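Local structure of Sel1 repeat family protein (Pseudomonas aeruginosa, 6LCH) at residues E180-V192 with Y253-D266. The protein probably serves as an immunity protein against the type VI secretion effector PldB, using a scaffold of helical Sel1 repeats. Sequence-based numbering, arbitrary orientation.
Sequences EHNFPKALVYYQV and YPLPPHPTQGYDAD
N182, the N-cap of helix 183-195, is gripped on both polar atoms of its amide. Its OD1 accepts K185 N, the capping bond, and A265 N (2.8 Å), the two donors arriving from opposite faces of the amide plane. ND2 gives a hydrogen to D264 OD1 at 2.7 Å, nearly in its own amide plane and almost along the carboxylate C-O axis; with CG anti to the backbone N (chi1 -167°), the amide reaches the loop at A265 N and D264 OD1. The other carboxylate oxygen, D264 OD2, forms a long salt bridge with K185 NZ (3.4 Å), while the lysine's CE lies still closer to it.

F183 N, whose acceptor comes from the loop, donates to Q261 OE1 at 3.0 Å. The Q261 amide runs nearly parallel to the F183 ring, 16° between planes, with NE2 near CD2. The P184 ring lies against the type II' turn 261-264, its CG beside Q261 CB and G262 O.

Farther along the helix, Q191 NE2 donates to Y253 O (2.9 Å), and a water bridges Q191 OE1 to L255 N. L255 fits between Q191, L187 and V188, its CD2 3.8 Å from L187 CG.

The contact sets the loop after helix 249-252 against the Sel1 repeat at 166-198: helix 166-178 flanks K185, helix 199-208 meets L187, and helix 249-252 packs on Q191.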
loop_
_atom_site.group_PDB
_atom_site.type_symbol
_atom_site.label_atom_id
_atom_site.label_comp_id
_atom_site.label_asym_id
_atom_site.label_seq_id
_atom_site.Cartn_x
_atom_site.Cartn_y
_atom_site.Cartn_z
ATOM N N GLU A 180 12.123 -18.248 -1.333
ATOM C CA GLU A 180 11.812 -19.587 -1.814
ATOM C C GLU A 180 12.349 -19.870 -3.208
ATOM O O GLU A 180 12.231 -21.008 -3.678
ATOM C CB GLU A 180 10.295 -19.812 -1.792
ATOM C CG GLU A 180 9.670 -19.640 -0.417
ATOM C CD GLU A 180 8.739 -20.779 -0.057
ATOM O OE1 GLU A 180 9.195 -21.940 -0.050
ATOM O OE2 GLU A 180 7.548 -20.518 0.220
ATOM N N HIS A 181 12.931 -18.874 -3.877
ATOM C CA HIS A 181 13.467 -19.038 -5.229
ATOM C C HIS A 181 12.441 -19.686 -6.154
ATOM O O HIS A 181 12.768 -20.538 -6.983
ATOM C CB HIS A 181 14.772 -19.836 -5.210
ATOM C CG HIS A 181 15.787 -19.356 -6.201
ATOM N ND1 HIS A 181 16.006 -19.987 -7.406
ATOM C CD2 HIS A 181 16.642 -18.306 -6.165
ATOM C CE1 HIS A 181 16.953 -19.348 -8.069
ATOM N NE2 HIS A 181 17.354 -18.323 -7.340
ATOM N N ASN A 182 11.181 -19.288 -5.994
ATOM C CA ASN A 182 10.064 -19.770 -6.801
ATOM C C ASN A 182 9.672 -18.635 -7.744
ATOM O O ASN A 182 8.770 -17.848 -7.455
ATOM C CB ASN A 182 8.892 -20.203 -5.922
ATOM C CG ASN A 182 7.848 -21.000 -6.685
ATOM O OD1 ASN A 182 7.636 -20.790 -7.880
ATOM N ND2 ASN A 182 7.186 -21.922 -5.992
ATOM N N PHE A 183 10.358 -18.560 -8.879
ATOM C CA PHE A 183 10.148 -17.439 -9.793
ATOM C C PHE A 183 8.740 -17.395 -10.376
ATOM O O PHE A 183 8.124 -16.315 -10.352
ATOM C CB PHE A 183 11.225 -17.466 -10.881
ATOM C CG PHE A 183 12.618 -17.269 -10.347
ATOM C CD1 PHE A 183 12.825 -16.565 -9.170
ATOM C CD2 PHE A 183 13.713 -17.791 -11.009
ATOM C CE1 PHE A 183 14.094 -16.379 -8.668
ATOM C CE2 PHE A 183 14.988 -17.613 -10.507
ATOM C CZ PHE A 183 15.179 -16.903 -9.338
ATOM N N PRO A 184 8.162 -18.489 -10.890
ATOM C CA PRO A 184 6.811 -18.377 -11.465
ATOM C C PRO A 184 5.738 -18.074 -10.439
ATOM O O PRO A 184 4.772 -17.379 -10.764
ATOM C CB PRO A 184 6.590 -19.744 -12.121
ATOM C CG PRO A 184 7.937 -20.370 -12.207
ATOM C CD PRO A 184 8.682 -19.858 -11.027
ATOM N N LYS A 185 5.862 -18.581 -9.213
ATOM C CA LYS A 185 4.924 -18.177 -8.173
ATOM C C LYS A 185 5.152 -16.731 -7.763
ATOM O O LYS A 185 4.200 -16.032 -7.398
ATOM C CB LYS A 185 5.045 -19.097 -6.962
ATOM C CG LYS A 185 3.929 -18.933 -5.949
ATOM C CD LYS A 185 3.874 -20.122 -5.016
ATOM C CE LYS A 185 2.510 -20.772 -5.023
ATOM N NZ LYS A 185 2.534 -22.046 -4.256
ATOM N N ALA A 186 6.402 -16.267 -7.818
ATOM C CA ALA A 186 6.678 -14.860 -7.560
ATOM C C ALA A 186 6.040 -13.981 -8.624
ATOM O O ALA A 186 5.454 -12.939 -8.309
ATOM C CB ALA A 186 8.187 -14.621 -7.503
ATOM N N LEU A 187 6.132 -14.398 -9.889
ATOM C CA LEU A 187 5.554 -13.623 -10.981
ATOM C C LEU A 187 4.037 -13.543 -10.872
ATOM O O LEU A 187 3.443 -12.530 -11.255
ATOM C CB LEU A 187 5.965 -14.235 -12.320
ATOM C CG LEU A 187 6.018 -13.318 -13.543
ATOM C CD1 LEU A 187 7.039 -12.204 -13.354
ATOM C CD2 LEU A 187 6.337 -14.127 -14.789
ATOM N N VAL A 188 3.395 -14.599 -10.367
ATOM C CA VAL A 188 1.945 -14.570 -10.179
ATOM C C VAL A 188 1.563 -13.458 -9.211
ATOM O O VAL A 188 0.614 -12.699 -9.447
ATOM C CB VAL A 188 1.438 -15.939 -9.691
ATOM C CG1 VAL A 188 0.008 -15.824 -9.157
ATOM C CG2 VAL A 188 1.514 -16.964 -10.811
ATOM N N TYR A 189 2.318 -13.329 -8.118
ATOM C CA TYR A 189 1.970 -12.372 -7.075
ATOM C C TYR A 189 2.358 -10.944 -7.443
ATOM O O TYR A 189 1.664 -9.995 -7.059
ATOM C CB TYR A 189 2.623 -12.787 -5.762
ATOM C CG TYR A 189 1.770 -13.753 -4.982
ATOM C CD1 TYR A 189 2.254 -14.994 -4.596
ATOM C CD2 TYR A 189 0.463 -13.427 -4.653
ATOM C CE1 TYR A 189 1.458 -15.876 -3.880
ATOM C CE2 TYR A 189 -0.335 -14.296 -3.948
ATOM C CZ TYR A 189 0.166 -15.514 -3.560
ATOM O OH TYR A 189 -0.644 -16.364 -2.853
ATOM N N TYR A 190 3.473 -10.765 -8.155
ATOM C CA TYR A 190 3.784 -9.442 -8.685
ATOM C C TYR A 190 2.678 -8.964 -9.616
ATOM O O TYR A 190 2.313 -7.781 -9.608
ATOM C CB TYR A 190 5.120 -9.458 -9.428
ATOM C CG TYR A 190 6.359 -9.445 -8.554
ATOM C CD1 TYR A 190 6.627 -8.386 -7.694
ATOM C CD2 TYR A 190 7.273 -10.485 -8.612
ATOM C CE1 TYR A 190 7.773 -8.376 -6.907
ATOM C CE2 TYR A 190 8.411 -10.487 -7.830
ATOM C CZ TYR A 190 8.662 -9.433 -6.985
ATOM O OH TYR A 190 9.803 -9.453 -6.214
ATOM N N GLN A 191 2.126 -9.874 -10.424
ATOM C CA GLN A 191 1.061 -9.494 -11.345
ATOM C C GLN A 191 -0.206 -9.112 -10.589
ATOM O O GLN A 191 -0.843 -8.100 -10.901
ATOM C CB GLN A 191 0.780 -10.628 -12.332
ATOM C CG GLN A 191 -0.010 -10.166 -13.554
ATOM C CD GLN A 191 -0.597 -11.311 -14.354
ATOM O OE1 GLN A 191 -0.817 -12.402 -13.831
ATOM N NE2 GLN A 191 -0.860 -11.064 -15.633
ATOM N N VAL A 192 -0.585 -9.914 -9.587
ATOM C CA VAL A 192 -1.735 -9.571 -8.750
ATOM C C VAL A 192 -1.549 -8.192 -8.134
ATOM O O VAL A 192 -2.494 -7.395 -8.052
ATOM C CB VAL A 192 -1.949 -10.648 -7.670
ATOM C CG1 VAL A 192 -2.870 -10.133 -6.571
ATOM C CG2 VAL A 192 -2.505 -11.915 -8.286
ATOM N N TYR A 253 -3.533 -11.064 -20.002
ATOM C CA TYR A 253 -2.141 -11.429 -20.270
ATOM C C TYR A 253 -1.693 -12.528 -19.313
ATOM O O TYR A 253 -1.020 -12.265 -18.315
ATOM C CB TYR A 253 -1.217 -10.215 -20.141
ATOM C CG TYR A 253 -1.590 -9.054 -21.028
ATOM C CD1 TYR A 253 -1.115 -8.970 -22.330
ATOM C CD2 TYR A 253 -2.410 -8.036 -20.561
ATOM C CE1 TYR A 253 -1.451 -7.910 -23.142
ATOM C CE2 TYR A 253 -2.750 -6.973 -21.365
ATOM C CZ TYR A 253 -2.270 -6.915 -22.655
ATOM O OH TYR A 253 -2.603 -5.852 -23.465
ATOM N N PRO A 254 -2.055 -13.777 -19.601
ATOM C CA PRO A 254 -1.535 -14.881 -18.779
ATOM C C PRO A 254 -0.015 -14.920 -18.833
ATOM O O PRO A 254 0.597 -14.670 -19.871
ATOM C CB PRO A 254 -2.165 -16.128 -19.417
ATOM C CG PRO A 254 -2.645 -15.688 -20.766
ATOM C CD PRO A 254 -2.999 -14.242 -20.626
ATOM N N LEU A 255 0.593 -15.219 -17.689
ATOM C CA LEU A 255 2.039 -15.117 -17.573
ATOM C C LEU A 255 2.720 -16.228 -18.369
ATOM O O LEU A 255 2.249 -17.370 -18.376
ATOM C CB LEU A 255 2.465 -15.180 -16.108
ATOM C CG LEU A 255 2.035 -13.967 -15.282
ATOM C CD1 LEU A 255 2.114 -14.272 -13.797
ATOM C CD2 LEU A 255 2.879 -12.751 -15.636
ATOM N N PRO A 256 3.826 -15.928 -19.044
ATOM C CA PRO A 256 4.519 -16.947 -19.833
ATOM C C PRO A 256 5.112 -18.016 -18.937
ATOM O O PRO A 256 5.313 -17.793 -17.733
ATOM C CB PRO A 256 5.621 -16.151 -20.546
ATOM C CG PRO A 256 5.864 -14.983 -19.659
ATOM C CD PRO A 256 4.515 -14.628 -19.090
ATOM N N PRO A 257 5.402 -19.193 -19.480
ATOM C CA PRO A 257 6.173 -20.178 -18.721
ATOM C C PRO A 257 7.611 -19.714 -18.549
ATOM O O PRO A 257 8.086 -18.797 -19.224
ATOM C CB PRO A 257 6.092 -21.439 -19.585
ATOM C CG PRO A 257 5.892 -20.923 -20.968
ATOM C CD PRO A 257 5.046 -19.685 -20.823
ATOM N N HIS A 258 8.295 -20.355 -17.615
ATOM C CA HIS A 258 9.705 -20.100 -17.344
ATOM C C HIS A 258 10.550 -21.188 -17.982
ATOM O O HIS A 258 10.182 -22.369 -17.901
ATOM C CB HIS A 258 9.961 -20.057 -15.839
ATOM C CG HIS A 258 11.310 -19.525 -15.466
ATOM N ND1 HIS A 258 12.441 -20.313 -15.447
ATOM C CD2 HIS A 258 11.709 -18.287 -15.091
ATOM C CE1 HIS A 258 13.478 -19.583 -15.080
ATOM N NE2 HIS A 258 13.061 -18.350 -14.857
ATOM N N PRO A 259 11.668 -20.841 -18.628
ATOM C CA PRO A 259 12.486 -21.873 -19.288
ATOM C C PRO A 259 12.958 -22.979 -18.358
ATOM O O PRO A 259 13.184 -24.105 -18.820
ATOM C CB PRO A 259 13.667 -21.071 -19.852
ATOM C CG PRO A 259 13.128 -19.693 -20.036
ATOM C CD PRO A 259 12.164 -19.481 -18.901
ATOM N N THR A 260 13.118 -22.701 -17.066
ATOM C CA THR A 260 13.528 -23.716 -16.101
ATOM C C THR A 260 12.462 -24.032 -15.064
ATOM O O THR A 260 12.343 -25.185 -14.645
ATOM C CB THR A 260 14.810 -23.279 -15.378
ATOM O OG1 THR A 260 15.802 -22.908 -16.343
ATOM C CG2 THR A 260 15.362 -24.418 -14.531
ATOM N N GLN A 261 11.664 -23.047 -14.649
ATOM C CA GLN A 261 10.774 -23.207 -13.507
ATOM C C GLN A 261 9.299 -23.333 -13.873
ATOM O O GLN A 261 8.508 -23.755 -13.021
ATOM C CB GLN A 261 10.965 -22.034 -12.532
ATOM C CG GLN A 261 12.412 -21.597 -12.349
ATOM C CD GLN A 261 12.745 -21.236 -10.909
ATOM O OE1 GLN A 261 11.862 -20.892 -10.120
ATOM N NE2 GLN A 261 14.026 -21.315 -10.560
ATOM N N GLY A 262 8.906 -22.966 -15.091
ATOM C CA GLY A 262 7.549 -23.248 -15.557
ATOM C C GLY A 262 6.520 -22.254 -15.045
ATOM O O GLY A 262 6.723 -21.040 -15.103
ATOM N N TYR A 263 5.389 -22.776 -14.564
ATOM C CA TYR A 263 4.283 -21.958 -14.076
ATOM C C TYR A 263 4.225 -21.875 -12.561
ATOM O O TYR A 263 3.509 -21.023 -12.023
ATOM C CB TYR A 263 2.954 -22.501 -14.600
ATOM C CG TYR A 263 2.709 -22.132 -16.032
ATOM C CD1 TYR A 263 2.053 -20.957 -16.355
ATOM C CD2 TYR A 263 3.152 -22.946 -17.064
ATOM C CE1 TYR A 263 1.833 -20.606 -17.662
ATOM C CE2 TYR A 263 2.936 -22.603 -18.380
ATOM C CZ TYR A 263 2.275 -21.431 -18.674
ATOM O OH TYR A 263 2.053 -21.074 -19.986
ATOM N N ASP A 264 4.949 -22.746 -11.874
ATOM C CA ASP A 264 5.180 -22.653 -10.440
ATOM C C ASP A 264 6.407 -23.508 -10.206
ATOM O O ASP A 264 6.383 -24.695 -10.548
ATOM C CB ASP A 264 3.981 -23.165 -9.638
ATOM C CG ASP A 264 4.030 -22.757 -8.175
ATOM O OD1 ASP A 264 5.136 -22.677 -7.601
ATOM O OD2 ASP A 264 2.950 -22.519 -7.597
ATOM N N ALA A 265 7.490 -22.911 -9.699
ATOM C CA ALA A 265 8.717 -23.683 -9.526
ATOM C C ALA A 265 8.435 -25.011 -8.843
ATOM O O ALA A 265 9.079 -26.016 -9.160
ATOM C CB ALA A 265 9.754 -22.889 -8.731
ATOM N N ASP A 266 7.431 -25.044 -7.962
ATOM C CA ASP A 266 7.080 -26.275 -7.259
ATOM C C ASP A 266 6.663 -27.378 -8.228
ATOM O O ASP A 266 7.142 -28.517 -8.131
ATOM C CB ASP A 266 5.972 -26.007 -6.241
ATOM C CG ASP A 266 5.871 -27.107 -5.203
ATOM O OD1 ASP A 266 6.603 -28.113 -5.345
ATOM O OD2 ASP A 266 5.077 -26.971 -4.249
HETATM O O HOH W 1 -1.117 -14.734 -15.741
#